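Local coordinates for CBS domain containing membrane protein (Sphaerobacter thermophilus, PDB 4ESY) that is of unknown function but carries, in this C-terminal piece, a pair of CBS domains, modules that in many relatives bind adenine nucleotides and regulate the attached protein, at residues Ala14-Pro19 with Ile127-Arg132; Val29-Asp34 with Asp38-Thr43; Ile64-Asp69 with Ile136-Val141; Ser68-Gly73 with Trp78-Ser83; Gly73-Trp78 with Phe99-Lys104. All blocks are in the same frame, centred on the assembly; numbering follows the deposited sequence. Where two conformers were deposited one is given.

Interaction 1: residues Ala14-Pro19 with Ile127-Arg132; sequences AIRQVP and IADQMR
Arg-16 and Asp-129 form a salt bridge, and Arg-132 extends it into a small network. The network ties the end of helix 2-17 to helix 124-134, which belongs to a CBS domain. The arginine and aspartate side chains cross at about a right angle. Their flat ends are 32° apart, and the carboxylate meets the edge of the guanidinium with both oxygens. Arg-16 NH1 gives a short bond to Asp-129 OD2, 2.9 Å and nearly straight at 167°. It meets that oxygen on its syn side, though well out of the carboxylate plane. The second arm, Arg-16 NH2 to Asp-129 OD1, is weak at 3.4 Å. The Arg-16 chain is extended from CA to CD and then bends at chi3 (55°), which turns the guanidinium toward the aspartate. Backbone bonds of Arg-16 with Gly-125 and of Val-18 with Val-124 hold the same helix end nearby. All three charged side chains are partly exposed. Arg-132 is poorly ordered, so its place is less certain. Its guanidinium is turned well away from that of Arg-16, and its NH1 lies 2.9 Å from Asp-129 OD1, the oxygen that also takes the weak arm.

Interaction 2: residues Val29-Asp34 with Asp38-Thr43; sequences VTVRED and DAVAKT
Thr-43 turns its methyl, not its hydroxyl, toward two valines of the opposite segment. CG2 lies 3.7 Å from Val-29 CG1 and 4.2 Å from Val-31 CG1. The threonine and Val-29 run antiparallel past one another and touch through these methyls. One turn earlier on the helix, Val-40 brings CG2 to 4.2 Å from Val-31 CB. Val-31 thus meets two residues spaced three apart on one side of the helix. The contact is wholly apolar. Thr-43 CG2 stands opposite its own backbone N across the CA-CB bond, while OG1 lies beside that N (chi1 -59°). This turns the hydroxyl back toward the helix, where OG1 lies 3.0 Å from Ala-39 O. The same carbonyl takes the helical bond from Thr-43 N, 2.9 Å. On the other segment, backbone bonds to Pro-53 and Val-55 fix Val-31 in the sheet. The Val-31 side chain also touches Val-54, and Val-29 touches His-47. Strand 31-32 and helix 37-46 are consecutive elements of a CBS domain. The helix lies against the end strand of a three-stranded sheet; strand 53-55 runs parallel to strand 31-32, and strand 61-64 lies beyond.

Interaction 3: residues Ile64-Asp69 with Ile136-Val141; sequences IITESD and IHRIPV
The flat guanidinium of Arg-138 carries the methyl of Thr-66 on one face. CG2 sits over the centre of the group, 3.5 Å from Arg-138 CZ, and is nearly as close to NE and NH2. The arginine bends at chi3 (-76°), which swings its planar end across the threonine. NH1 also hydrogen-bonds to the S-hydroxycysteine at position 51. The Thr-66 rotamer (chi1 64°) sets OG1 between the backbone N and carbonyl carbon and points CG2 at the arginine. That hydroxyl shares a 2.9 Å hydrogen bond with Ser-68 OG. Thr-66 N donates to Asp-69 OD2, 2.8 Å, from above the carboxylate plane, which helps fix the turn. Further along, Ile-64 CD1 lies 4.0 Å from Pro-140 CB, and the two side chains cross at a slant. The contact joins the two CBS domains near the centre of the chain. The Thr-x-x-Asp sequence after the last strand of a CBS domain is a family signature, which in nucleotide-binding relatives commonly lines the ligand cleft between paired domains.

Interaction 4: residues Ser68-Gly73 with Trp78-Ser83; sequences SDFLRG and WIYEAS
Tyr-80, which meets Phe-70 across this contact, sits in a turn closed on Trp-78 O. That carbonyl oxygen takes two backbone N-H groups, from Glu-81 and from Ala-82, each at 2.9 Å. The turn also brings Ala-82 CB over the centre of the Trp-78 ring, 3.6 Å above it. The contact itself is one aromatic pair. Phe-70 CE1 lies 3.7 Å from Tyr-80 CE2, and Phe-70 CD1 is 4.0 Å from the same atom. The ring planes are 74° apart and the centroids 6.0 Å apart. The meeting is oblique. Phe-70 holds CG beside its backbone N (chi1 -80°), which directs its ring at the tyrosine. Ile-79 CG2 rests on one face of the tyrosine ring, toward its rim. Both segments lie in the long connection that follows strand 61-64, and residues 68-73 fall within a CBS domain. Here the pair lies against helix 37-46, with Phe-70 on Leu-37 and Val-40 and Tyr-80 on Ala-41. Phe-70 also meets Phe-77 edge-to-face. Facing elsewhere, Arg-72 NE donates to Asp-69 OD1 at 3.1 Å, a nearly straight hydrogen bond (167°) within a salt bridge that clamps residues 69 and 72 together. Glu-81 OE1 makes a salt bridge with a basic side chain of the other subunit.

Interaction 5: residues Gly73-Trp78 with Phe99-Lys104; sequences GSIPFW and FETGRK
Ile-75 pushes its CD1 methyl against the backbone of Gly-102, on helix 92-102. The contact packs the loop that follows strand 61-64 in a CBS domain against this helix. The tight part is at the glycine. CD1 lies 3.6 Å from Gly-102 CA and 3.7 Å from Gly-102 N, and no side chain of residue 102 stands between them. Ile-75 holds CG1 beside its backbone N (chi1 -58°) and then extends, which carries CD1 straight to the helix. Both residues are buried. Leu-37 of helix 37-46 and Tyr-80 also touch Ile-75. The looser part lies at Thr-101, which is partly exposed. Its side chain and that of Ile-75 lie alongside with their ends pointing opposite ways, and Thr-101 CG2 is 3.8 Å from Ile-75 CD1. Gly-73 adds only a distant touch, its O 4.1 Å from Thr-101 CG2. Thr-101 splits its two branches: CG2 goes to the loop, while OG1 turns back along the helix to hydrogen-bond with His-97 O.

In the fold
Interaction 3 is the buried one, its centre about 4 Å from the centre of the chain, and joins the two CBS domains. Interaction 1 is a surface contact on one side of that centre; interactions 2, 4 and 5 are partly buried and lie on the other side from it. Only interaction 1 rests on charge across its segments. Interactions 2, 4 and 5 are apolar or aromatic, and interaction 3 mixes apolar packing with an arginine face. Helix 37-46 links 2, 4 and 5: Ala-41 meets both Tyr-80 and Phe-77, and Asp-38 N probably bonds to Gly-102 O. Interactions 4 and 5 share Gly-73 and Trp-78. Interaction 1 reaches 3 through Ile-127 packing on Ile-139.

Interaction 1: residues Ala14-Pro19 with Ile127-Arg132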
# COMPACT_ATOMS: atom_id res chain seq x y z
N ALA B 14 8.35 -12.20 -20.94
CA ALA B 14 8.99 -10.91 -21.20
C ALA B 14 8.97 -10.02 -19.97
O ALA B 14 9.95 -9.31 -19.66
CB ALA B 14 8.27 -10.22 -22.34
N ILE B 15 7.86 -10.06 -19.25
CA ILE B 15 7.73 -9.20 -18.07
C ILE B 15 8.71 -9.63 -16.98
O ILE B 15 9.32 -8.78 -16.36
CB ILE B 15 6.26 -9.18 -17.58
CG1 ILE B 15 5.47 -8.29 -18.52
CG2 ILE B 15 6.12 -8.72 -16.12
CD1 ILE B 15 3.97 -8.29 -18.29
N ARG B 16 8.92 -10.94 -16.80
CA ARG B 16 9.90 -11.39 -15.80
C ARG B 16 11.35 -10.97 -16.11
O ARG B 16 12.19 -10.95 -15.20
CB ARG B 16 9.87 -12.89 -15.62
CG ARG B 16 8.65 -13.42 -14.91
CD ARG B 16 8.77 -14.92 -14.81
NE ARG B 16 10.02 -15.31 -14.16
CZ ARG B 16 10.17 -15.53 -12.85
NH1 ARG B 16 11.35 -15.90 -12.36
NH2 ARG B 16 9.13 -15.39 -12.04
N GLN B 17 11.63 -10.63 -17.36
CA GLN B 17 12.99 -10.30 -17.75
C GLN B 17 13.29 -8.81 -17.70
O GLN B 17 14.42 -8.41 -17.88
CB GLN B 17 13.33 -10.85 -19.14
CG GLN B 17 13.36 -12.38 -19.17
CD GLN B 17 14.26 -12.99 -18.07
OE1 GLN B 17 13.82 -13.83 -17.29
NE2 GLN B 17 15.52 -12.55 -18.02
N VAL B 18 12.27 -8.00 -17.45
CA VAL B 18 12.46 -6.55 -17.25
C VAL B 18 13.45 -6.26 -16.10
O VAL B 18 13.31 -6.80 -15.01
CB VAL B 18 11.11 -5.91 -16.93
CG1 VAL B 18 11.26 -4.44 -16.48
CG2 VAL B 18 10.14 -6.07 -18.14
N PRO B 19 14.46 -5.41 -16.33
CA PRO B 19 15.34 -5.20 -15.17
C PRO B 19 14.69 -4.30 -14.13
O PRO B 19 13.92 -3.40 -14.48
CB PRO B 19 16.60 -4.54 -15.76
CG PRO B 19 16.15 -3.97 -17.09
CD PRO B 19 14.99 -4.82 -17.57
N ILE B 127 13.31 -10.81 -8.35
CA ILE B 127 12.85 -10.16 -7.13
C ILE B 127 11.45 -10.68 -6.73
O ILE B 127 11.17 -10.92 -5.56
CB ILE B 127 12.96 -8.59 -7.23
CG1 ILE B 127 12.73 -7.93 -5.88
CG2 ILE B 127 11.93 -8.03 -8.13
CD1 ILE B 127 13.39 -6.52 -5.77
N ALA B 128 10.59 -10.91 -7.70
CA ALA B 128 9.29 -11.55 -7.43
C ALA B 128 9.49 -12.89 -6.71
O ALA B 128 8.81 -13.21 -5.73
CB ALA B 128 8.52 -11.75 -8.72
N ASP B 129 10.47 -13.66 -7.17
CA ASP B 129 10.80 -14.91 -6.54
C ASP B 129 11.29 -14.73 -5.12
O ASP B 129 10.94 -15.51 -4.25
CB ASP B 129 11.83 -15.65 -7.38
CG ASP B 129 11.24 -16.15 -8.69
OD1 ASP B 129 9.99 -16.09 -8.83
OD2 ASP B 129 12.02 -16.60 -9.58
N GLN B 130 12.10 -13.69 -4.91
CA GLN B 130 12.57 -13.32 -3.59
C GLN B 130 11.40 -13.02 -2.66
O GLN B 130 11.37 -13.48 -1.52
CB GLN B 130 13.51 -12.10 -3.66
CG GLN B 130 14.96 -12.41 -4.07
CD GLN B 130 15.84 -11.16 -4.12
OE1 GLN B 130 15.39 -10.09 -4.51
NE2 GLN B 130 17.09 -11.31 -3.72
N MSE B 131 10.43 -12.24 -3.15
CA MSE B 131 9.25 -11.84 -2.36
C MSE B 131 8.58 -13.05 -1.75
O MSE B 131 8.51 -13.19 -0.53
CB MSE B 131 8.19 -11.11 -3.20
CG MSE B 131 8.42 -9.66 -3.46
SE MSE B 131 8.15 -8.31 -2.06
CE MSE B 131 8.85 -6.85 -3.13
N ARG B 132 8.08 -13.93 -2.61
CA ARG B 132 7.37 -15.13 -2.19
C ARG B 132 8.20 -16.05 -1.30
O ARG B 132 7.71 -16.53 -0.28
CB ARG B 132 6.89 -15.93 -3.40
CG ARG B 132 6.38 -15.10 -4.57
CD ARG B 132 5.88 -16.02 -5.68
NE ARG B 132 6.22 -15.54 -7.02
CZ ARG B 132 6.90 -16.25 -7.92
NH1 ARG B 132 7.17 -15.74 -9.11
NH2 ARG B 132 7.29 -17.49 -7.61

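Interaction 2: residues Val29-Asp34 with Asp38-Thr43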
# COMPACT_ATOMS: atom_id res chain seq x y z
N VAL B 29 13.79 8.60 -1.50
CA VAL B 29 13.90 9.50 -0.38
C VAL B 29 14.39 8.67 0.80
O VAL B 29 13.79 7.66 1.11
CB VAL B 29 12.56 10.16 -0.05
CG1 VAL B 29 12.72 11.07 1.13
CG2 VAL B 29 12.01 10.93 -1.27
N THR B 30 15.49 9.05 1.41
CA THR B 30 16.01 8.28 2.53
C THR B 30 15.92 9.12 3.80
O THR B 30 15.72 10.34 3.73
CB THR B 30 17.48 7.88 2.31
OG1 THR B 30 18.31 9.05 2.38
CG2 THR B 30 17.67 7.19 0.97
N VAL B 31 16.07 8.46 4.97
CA VAL B 31 16.23 9.15 6.23
C VAL B 31 17.51 8.64 6.92
O VAL B 31 18.02 7.55 6.59
CB VAL B 31 14.99 8.92 7.20
CG1 VAL B 31 13.67 9.46 6.57
CG2 VAL B 31 14.85 7.49 7.56
N ARG B 32 18.03 9.42 7.87
CA ARG B 32 19.24 9.05 8.58
C ARG B 32 18.86 8.30 9.82
O ARG B 32 17.83 8.57 10.45
CB ARG B 32 20.05 10.31 8.96
CG ARG B 32 20.62 11.07 7.76
CD ARG B 32 22.00 10.49 7.44
NE ARG B 32 22.68 11.20 6.38
CZ ARG B 32 23.48 12.25 6.55
NH1 ARG B 32 23.71 12.76 7.75
NH2 ARG B 32 24.04 12.81 5.48
N GLU B 33 19.72 7.37 10.22
CA GLU B 33 19.41 6.57 11.39
C GLU B 33 19.30 7.42 12.65
O GLU B 33 18.63 7.02 13.58
CB GLU B 33 20.44 5.45 11.58
CG GLU B 33 21.80 5.98 11.89
CD GLU B 33 22.87 4.86 11.98
OE1 GLU B 33 22.51 3.70 12.29
OE2 GLU B 33 24.06 5.15 11.75
N ASP B 34 19.95 8.58 12.67
CA ASP B 34 19.87 9.48 13.82
C ASP B 34 18.73 10.51 13.72
O ASP B 34 18.61 11.34 14.57
CB ASP B 34 21.17 10.31 13.98
CG ASP B 34 22.42 9.46 14.22
OD1 ASP B 34 22.33 8.24 14.47
OD2 ASP B 34 23.52 10.05 14.17
N ASP B 38 9.94 12.41 14.74
CA ASP B 38 9.26 13.64 14.34
C ASP B 38 9.71 14.09 12.93
O ASP B 38 8.87 14.43 12.09
CB ASP B 38 9.45 14.71 15.42
CG ASP B 38 9.95 16.04 14.89
OD1 ASP B 38 11.03 16.50 15.35
OD2 ASP B 38 9.26 16.65 14.04
N ALA B 39 11.01 14.07 12.68
CA ALA B 39 11.55 14.41 11.36
C ALA B 39 11.23 13.33 10.31
O ALA B 39 10.90 13.64 9.16
CB ALA B 39 13.08 14.61 11.45
N VAL B 40 11.38 12.08 10.68
CA VAL B 40 11.02 11.00 9.76
C VAL B 40 9.55 11.13 9.29
O VAL B 40 9.25 10.98 8.11
CB VAL B 40 11.21 9.62 10.41
CG1 VAL B 40 10.61 8.49 9.53
CG2 VAL B 40 12.73 9.39 10.75
N ALA B 41 8.65 11.40 10.24
CA ALA B 41 7.23 11.55 9.92
C ALA B 41 7.04 12.69 8.92
O ALA B 41 6.39 12.53 7.89
CB ALA B 41 6.36 11.77 11.18
N LYS B 42 7.66 13.82 9.24
CA LYS B 42 7.62 14.99 8.39
C LYS B 42 8.11 14.72 6.96
O LYS B 42 7.46 15.13 6.00
CB LYS B 42 8.44 16.13 8.99
CG LYS B 42 8.31 17.41 8.19
CD LYS B 42 9.05 18.58 8.83
CE LYS B 42 8.89 19.85 7.98
NZ LYS B 42 9.92 20.86 8.33
N THR B 43 9.25 14.05 6.83
CA THR B 43 9.80 13.64 5.54
C THR B 43 8.82 12.77 4.77
O THR B 43 8.53 13.05 3.60
CB THR B 43 11.12 12.88 5.74
OG1 THR B 43 12.03 13.72 6.43
CG2 THR B 43 11.71 12.48 4.41

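Interaction 3: residues Ile64-Asp69 with Ile136-Val141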
# COMPACT_ATOMS: atom_id res chain seq x y z
N ILE B 64 15.37 -0.27 7.16
CA ILE B 64 14.14 0.16 6.51
C ILE B 64 13.18 0.63 7.59
O ILE B 64 13.13 0.04 8.67
CB ILE B 64 13.46 -1.01 5.85
CG1 ILE B 64 14.45 -1.72 4.95
CG2 ILE B 64 12.23 -0.53 5.05
CD1 ILE B 64 14.84 -0.88 3.77
N ILE B 65 12.42 1.67 7.32
CA ILE B 65 11.45 2.11 8.32
C ILE B 65 10.14 2.40 7.59
O ILE B 65 10.15 2.90 6.46
CB ILE B 65 12.00 3.37 9.08
CG1 ILE B 65 11.13 3.78 10.29
CG2 ILE B 65 12.19 4.55 8.13
CD1 ILE B 65 11.78 4.97 11.14
N THR B 66 9.03 2.05 8.24
CA THR B 66 7.69 2.26 7.71
C THR B 66 6.81 2.91 8.76
O THR B 66 7.20 3.01 9.96
CB THR B 66 6.98 0.93 7.43
OG1 THR B 66 6.81 0.25 8.69
CG2 THR B 66 7.78 0.06 6.46
N GLU B 67 5.63 3.34 8.35
CA GLU B 67 4.70 3.97 9.29
C GLU B 67 4.40 3.06 10.47
O GLU B 67 4.35 3.54 11.60
CB GLU B 67 3.41 4.38 8.60
CG GLU B 67 3.62 5.34 7.42
CD GLU B 67 2.41 5.38 6.46
OE1 GLU B 67 1.66 4.38 6.38
OE2 GLU B 67 2.21 6.42 5.79
N SER B 68 4.26 1.76 10.21
CA SER B 68 3.84 0.83 11.25
C SER B 68 4.94 0.68 12.29
O SER B 68 4.66 0.37 13.45
CB SER B 68 3.48 -0.54 10.65
OG SER B 68 4.57 -1.06 9.90
N ASP B 69 6.19 0.93 11.89
CA ASP B 69 7.30 0.84 12.84
C ASP B 69 7.18 1.82 14.00
O ASP B 69 7.70 1.55 15.08
CB ASP B 69 8.66 1.05 12.15
CG ASP B 69 9.04 -0.11 11.25
OD1 ASP B 69 8.71 -1.29 11.58
OD2 ASP B 69 9.68 0.17 10.20
N ILE B 136 7.96 -11.81 2.04
CA ILE B 136 8.10 -10.45 2.53
C ILE B 136 7.34 -9.49 1.65
O ILE B 136 6.86 -9.87 0.59
CB ILE B 136 9.57 -10.03 2.64
CG1 ILE B 136 10.28 -10.20 1.30
CG2 ILE B 136 10.27 -10.85 3.71
CD1 ILE B 136 11.78 -10.09 1.41
N HIS B 137 7.23 -8.24 2.08
CA HIS B 137 6.44 -7.25 1.35
C HIS B 137 7.24 -6.11 0.73
O HIS B 137 6.68 -5.31 -0.05
CB HIS B 137 5.36 -6.66 2.25
CG HIS B 137 4.37 -7.68 2.75
ND1 HIS B 137 3.35 -8.17 1.96
CD2 HIS B 137 4.27 -8.32 3.94
CE1 HIS B 137 2.65 -9.05 2.66
NE2 HIS B 137 3.19 -9.16 3.86
N ARG B 138 8.53 -6.04 1.05
CA ARG B 138 9.36 -4.92 0.61
C ARG B 138 10.78 -5.39 0.45
O ARG B 138 11.28 -6.07 1.32
CB ARG B 138 9.41 -3.86 1.70
CG ARG B 138 8.41 -2.76 1.56
CD ARG B 138 8.45 -1.88 2.80
NE ARG B 138 7.79 -2.51 3.93
CZ ARG B 138 6.51 -2.34 4.24
NH1 ARG B 138 5.74 -1.56 3.48
NH2 ARG B 138 5.99 -2.94 5.30
N ILE B 139 11.45 -4.96 -0.62
CA ILE B 139 12.86 -5.27 -0.80
C ILE B 139 13.60 -4.04 -1.29
O ILE B 139 13.24 -3.52 -2.35
CB ILE B 139 13.06 -6.39 -1.85
CG1 ILE B 139 12.49 -7.71 -1.30
CG2 ILE B 139 14.56 -6.54 -2.22
CD1 ILE B 139 12.39 -8.85 -2.34
N PRO B 140 14.64 -3.63 -0.56
CA PRO B 140 15.49 -2.49 -0.94
C PRO B 140 16.38 -2.81 -2.17
O PRO B 140 16.84 -3.93 -2.34
CB PRO B 140 16.33 -2.22 0.34
CG PRO B 140 16.37 -3.52 1.05
CD PRO B 140 15.07 -4.23 0.72
N VAL B 141 16.54 -1.82 -3.04
CA VAL B 141 17.41 -1.95 -4.21
C VAL B 141 18.63 -1.10 -3.92
O VAL B 141 18.51 0.06 -3.53
CB VAL B 141 16.70 -1.54 -5.51
CG1 VAL B 141 17.57 -1.85 -6.73
CG2 VAL B 141 15.36 -2.26 -5.64

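Interaction 4: residues Ser68-Gly73 with Trp78-Ser83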
# COMPACT_ATOMS: atom_id res chain seq x y z
N SER B 68 4.26 1.76 10.21
CA SER B 68 3.84 0.83 11.25
C SER B 68 4.94 0.68 12.29
O SER B 68 4.66 0.37 13.45
CB SER B 68 3.48 -0.54 10.65
OG SER B 68 4.57 -1.06 9.90
N ASP B 69 6.19 0.93 11.89
CA ASP B 69 7.30 0.84 12.84
C ASP B 69 7.18 1.82 14.00
O ASP B 69 7.70 1.55 15.08
CB ASP B 69 8.66 1.05 12.15
CG ASP B 69 9.04 -0.11 11.25
OD1 ASP B 69 8.71 -1.29 11.58
OD2 ASP B 69 9.68 0.17 10.20
N PHE B 70 6.51 2.95 13.78
CA PHE B 70 6.30 3.92 14.86
C PHE B 70 5.62 3.24 16.06
O PHE B 70 5.90 3.57 17.20
CB PHE B 70 5.47 5.10 14.35
CG PHE B 70 6.24 6.11 13.57
CD1 PHE B 70 6.29 7.43 14.01
CD2 PHE B 70 6.93 5.74 12.40
CE1 PHE B 70 7.01 8.40 13.31
CE2 PHE B 70 7.66 6.72 11.67
CZ PHE B 70 7.69 8.04 12.12
N LEU B 71 4.75 2.26 15.80
CA LEU B 71 4.11 1.55 16.93
C LEU B 71 5.10 0.87 17.84
O LEU B 71 4.81 0.62 18.99
CB LEU B 71 3.11 0.50 16.45
CG LEU B 71 2.05 1.05 15.49
CD1 LEU B 71 1.12 -0.06 14.97
CD2 LEU B 71 1.28 2.13 16.18
N ARG B 72 6.27 0.48 17.30
CA ARG B 72 7.29 -0.16 18.11
C ARG B 72 7.79 0.77 19.22
O ARG B 72 8.32 0.32 20.22
CB ARG B 72 8.48 -0.56 17.27
CG ARG B 72 8.21 -1.61 16.22
CD ARG B 72 9.48 -1.80 15.39
NE ARG B 72 9.30 -2.70 14.26
CZ ARG B 72 9.21 -4.02 14.36
NH1 ARG B 72 9.04 -4.76 13.27
NH2 ARG B 72 9.28 -4.61 15.56
N GLY B 73 7.63 2.07 19.03
CA GLY B 73 7.94 3.03 20.09
C GLY B 73 6.68 3.53 20.77
O GLY B 73 6.68 4.57 21.43
N TRP B 78 -0.44 8.04 13.00
CA TRP B 78 -1.55 8.93 12.62
C TRP B 78 -1.53 10.25 13.37
O TRP B 78 -2.08 11.24 12.90
CB TRP B 78 -2.93 8.24 12.84
CG TRP B 78 -3.92 8.64 11.79
CD1 TRP B 78 -3.68 8.75 10.45
CD2 TRP B 78 -5.28 9.05 12.00
NE1 TRP B 78 -4.83 9.17 9.80
CE2 TRP B 78 -5.82 9.36 10.73
CE3 TRP B 78 -6.10 9.17 13.13
CZ2 TRP B 78 -7.15 9.80 10.56
CZ3 TRP B 78 -7.42 9.60 12.96
CH2 TRP B 78 -7.94 9.90 11.68
N ILE B 79 -0.88 10.27 14.54
CA ILE B 79 -0.76 11.49 15.30
C ILE B 79 -0.14 12.64 14.48
O ILE B 79 -0.47 13.82 14.67
CB ILE B 79 0.02 11.27 16.60
CG1 ILE B 79 -0.26 12.40 17.53
CG2 ILE B 79 1.56 11.12 16.37
CD1 ILE B 79 0.21 12.13 18.89
N TYR B 80 0.74 12.29 13.53
CA TYR B 80 1.37 13.31 12.67
C TYR B 80 0.46 13.76 11.52
O TYR B 80 0.71 14.80 10.91
CB TYR B 80 2.75 12.81 12.14
CG TYR B 80 3.73 12.57 13.27
CD1 TYR B 80 4.38 13.64 13.90
CD2 TYR B 80 4.03 11.28 13.71
CE1 TYR B 80 5.25 13.43 14.94
CE2 TYR B 80 4.91 11.06 14.76
CZ TYR B 80 5.51 12.13 15.36
OH TYR B 80 6.38 11.93 16.40
N GLU B 81 -0.59 13.00 11.22
CA GLU B 81 -1.53 13.41 10.17
C GLU B 81 -2.80 14.06 10.69
O GLU B 81 -3.39 14.91 10.03
CB GLU B 81 -1.97 12.20 9.33
CG GLU B 81 -0.86 11.47 8.63
CD GLU B 81 -1.37 10.41 7.64
OE1 GLU B 81 -1.32 9.22 7.98
OE2 GLU B 81 -1.80 10.75 6.53
N ALA B 82 -3.27 13.62 11.86
CA ALA B 82 -4.60 13.99 12.30
C ALA B 82 -4.65 14.12 13.80
O ALA B 82 -5.47 13.48 14.42
CB ALA B 82 -5.61 12.91 11.85
N SER B 83 -3.76 14.93 14.39
CA SER B 83 -3.75 15.03 15.86
C SER B 83 -5.06 15.58 16.42
O SER B 83 -5.49 15.17 17.50
CB SER B 83 -2.56 15.87 16.36
OG SER B 83 -2.55 17.14 15.75

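Interaction 5: residues Gly73-Trp78 with Phe99-Lys104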
# COMPACT_ATOMS: atom_id res chain seq x y z
N GLY B 73 7.63 2.07 19.03
CA GLY B 73 7.94 3.03 20.09
C GLY B 73 6.68 3.53 20.77
O GLY B 73 6.68 4.57 21.43
N SER B 74 5.59 2.81 20.59
CA SER B 74 4.30 3.18 21.18
C SER B 74 3.74 4.50 20.71
O SER B 74 3.03 5.17 21.45
CB SER B 74 4.37 3.18 22.72
OG SER B 74 4.78 1.91 23.18
N ILE B 75 4.05 4.88 19.46
CA ILE B 75 3.49 6.09 18.88
C ILE B 75 2.68 5.69 17.64
O ILE B 75 3.20 5.00 16.75
CB ILE B 75 4.62 7.03 18.35
CG1 ILE B 75 5.59 7.42 19.47
CG2 ILE B 75 4.05 8.28 17.70
CD1 ILE B 75 6.89 8.04 18.91
N PRO B 76 1.42 6.13 17.57
CA PRO B 76 0.65 5.84 16.36
C PRO B 76 1.05 6.89 15.30
O PRO B 76 0.93 8.10 15.52
CB PRO B 76 -0.80 6.05 16.82
CG PRO B 76 -0.69 7.14 17.87
CD PRO B 76 0.71 7.05 18.48
N PHE B 77 1.51 6.43 14.14
CA PHE B 77 1.92 7.38 13.09
C PHE B 77 0.81 8.41 12.78
O PHE B 77 1.09 9.56 12.41
CB PHE B 77 2.34 6.62 11.84
CG PHE B 77 2.79 7.52 10.71
CD1 PHE B 77 4.14 7.82 10.53
CD2 PHE B 77 1.87 8.06 9.84
CE1 PHE B 77 4.56 8.65 9.47
CE2 PHE B 77 2.29 8.91 8.78
CZ PHE B 77 3.63 9.20 8.61
N TRP B 78 -0.44 8.04 13.00
CA TRP B 78 -1.55 8.93 12.62
C TRP B 78 -1.53 10.25 13.37
O TRP B 78 -2.08 11.24 12.90
CB TRP B 78 -2.93 8.24 12.84
CG TRP B 78 -3.92 8.64 11.79
CD1 TRP B 78 -3.68 8.75 10.45
CD2 TRP B 78 -5.28 9.05 12.00
NE1 TRP B 78 -4.83 9.17 9.80
CE2 TRP B 78 -5.82 9.36 10.73
CE3 TRP B 78 -6.10 9.17 13.13
CZ2 TRP B 78 -7.15 9.80 10.56
CZ3 TRP B 78 -7.42 9.60 12.96
CH2 TRP B 78 -7.94 9.90 11.68
N PHE B 99 3.91 13.28 21.21
CA PHE B 99 4.82 14.16 20.47
C PHE B 99 6.22 14.26 21.11
O PHE B 99 7.23 14.26 20.39
CB PHE B 99 4.23 15.55 20.28
CG PHE B 99 3.16 15.62 19.23
CD1 PHE B 99 3.36 15.06 17.97
CD2 PHE B 99 1.92 16.20 19.52
CE1 PHE B 99 2.35 15.12 16.99
CE2 PHE B 99 0.90 16.27 18.56
CZ PHE B 99 1.11 15.73 17.29
N GLU B 100 6.25 14.36 22.44
CA GLU B 100 7.51 14.43 23.19
C GLU B 100 8.36 13.18 22.89
O GLU B 100 9.55 13.27 22.59
CB GLU B 100 7.22 14.54 24.70
CG GLU B 100 6.50 15.82 25.14
CD GLU B 100 5.96 15.77 26.60
OE1 GLU B 100 5.25 16.72 27.01
OE2 GLU B 100 6.23 14.79 27.33
N THR B 101 7.72 12.02 22.96
CA THR B 101 8.38 10.76 22.69
C THR B 101 8.93 10.72 21.25
O THR B 101 10.03 10.23 21.03
CB THR B 101 7.43 9.58 22.94
OG1 THR B 101 7.10 9.54 24.34
CG2 THR B 101 8.10 8.25 22.55
N GLY B 102 8.17 11.26 20.30
CA GLY B 102 8.59 11.22 18.91
C GLY B 102 9.81 12.09 18.66
O GLY B 102 10.57 11.80 17.76
N ARG B 103 9.98 13.15 19.45
CA ARG B 103 11.09 14.05 19.31
C ARG B 103 12.32 13.46 19.99
O ARG B 103 13.42 13.99 19.87
CB ARG B 103 10.77 15.44 19.92
CG ARG B 103 9.69 16.24 19.18
CD ARG B 103 9.60 17.69 19.66
NE ARG B 103 8.90 17.79 20.92
CZ ARG B 103 7.60 18.02 21.04
NH1 ARG B 103 6.83 18.18 19.97
NH2 ARG B 103 7.05 18.08 22.24
N LYS B 104 12.14 12.36 20.71
CA LYS B 104 13.28 11.77 21.41
C LYS B 104 13.81 10.50 20.73
O LYS B 104 15.01 10.31 20.62
CB LYS B 104 12.96 11.48 22.87
CG LYS B 104 12.84 12.73 23.75
CD LYS B 104 12.41 12.36 25.16
CE LYS B 104 12.66 13.51 26.16
NZ LYS B 104 11.37 13.98 26.76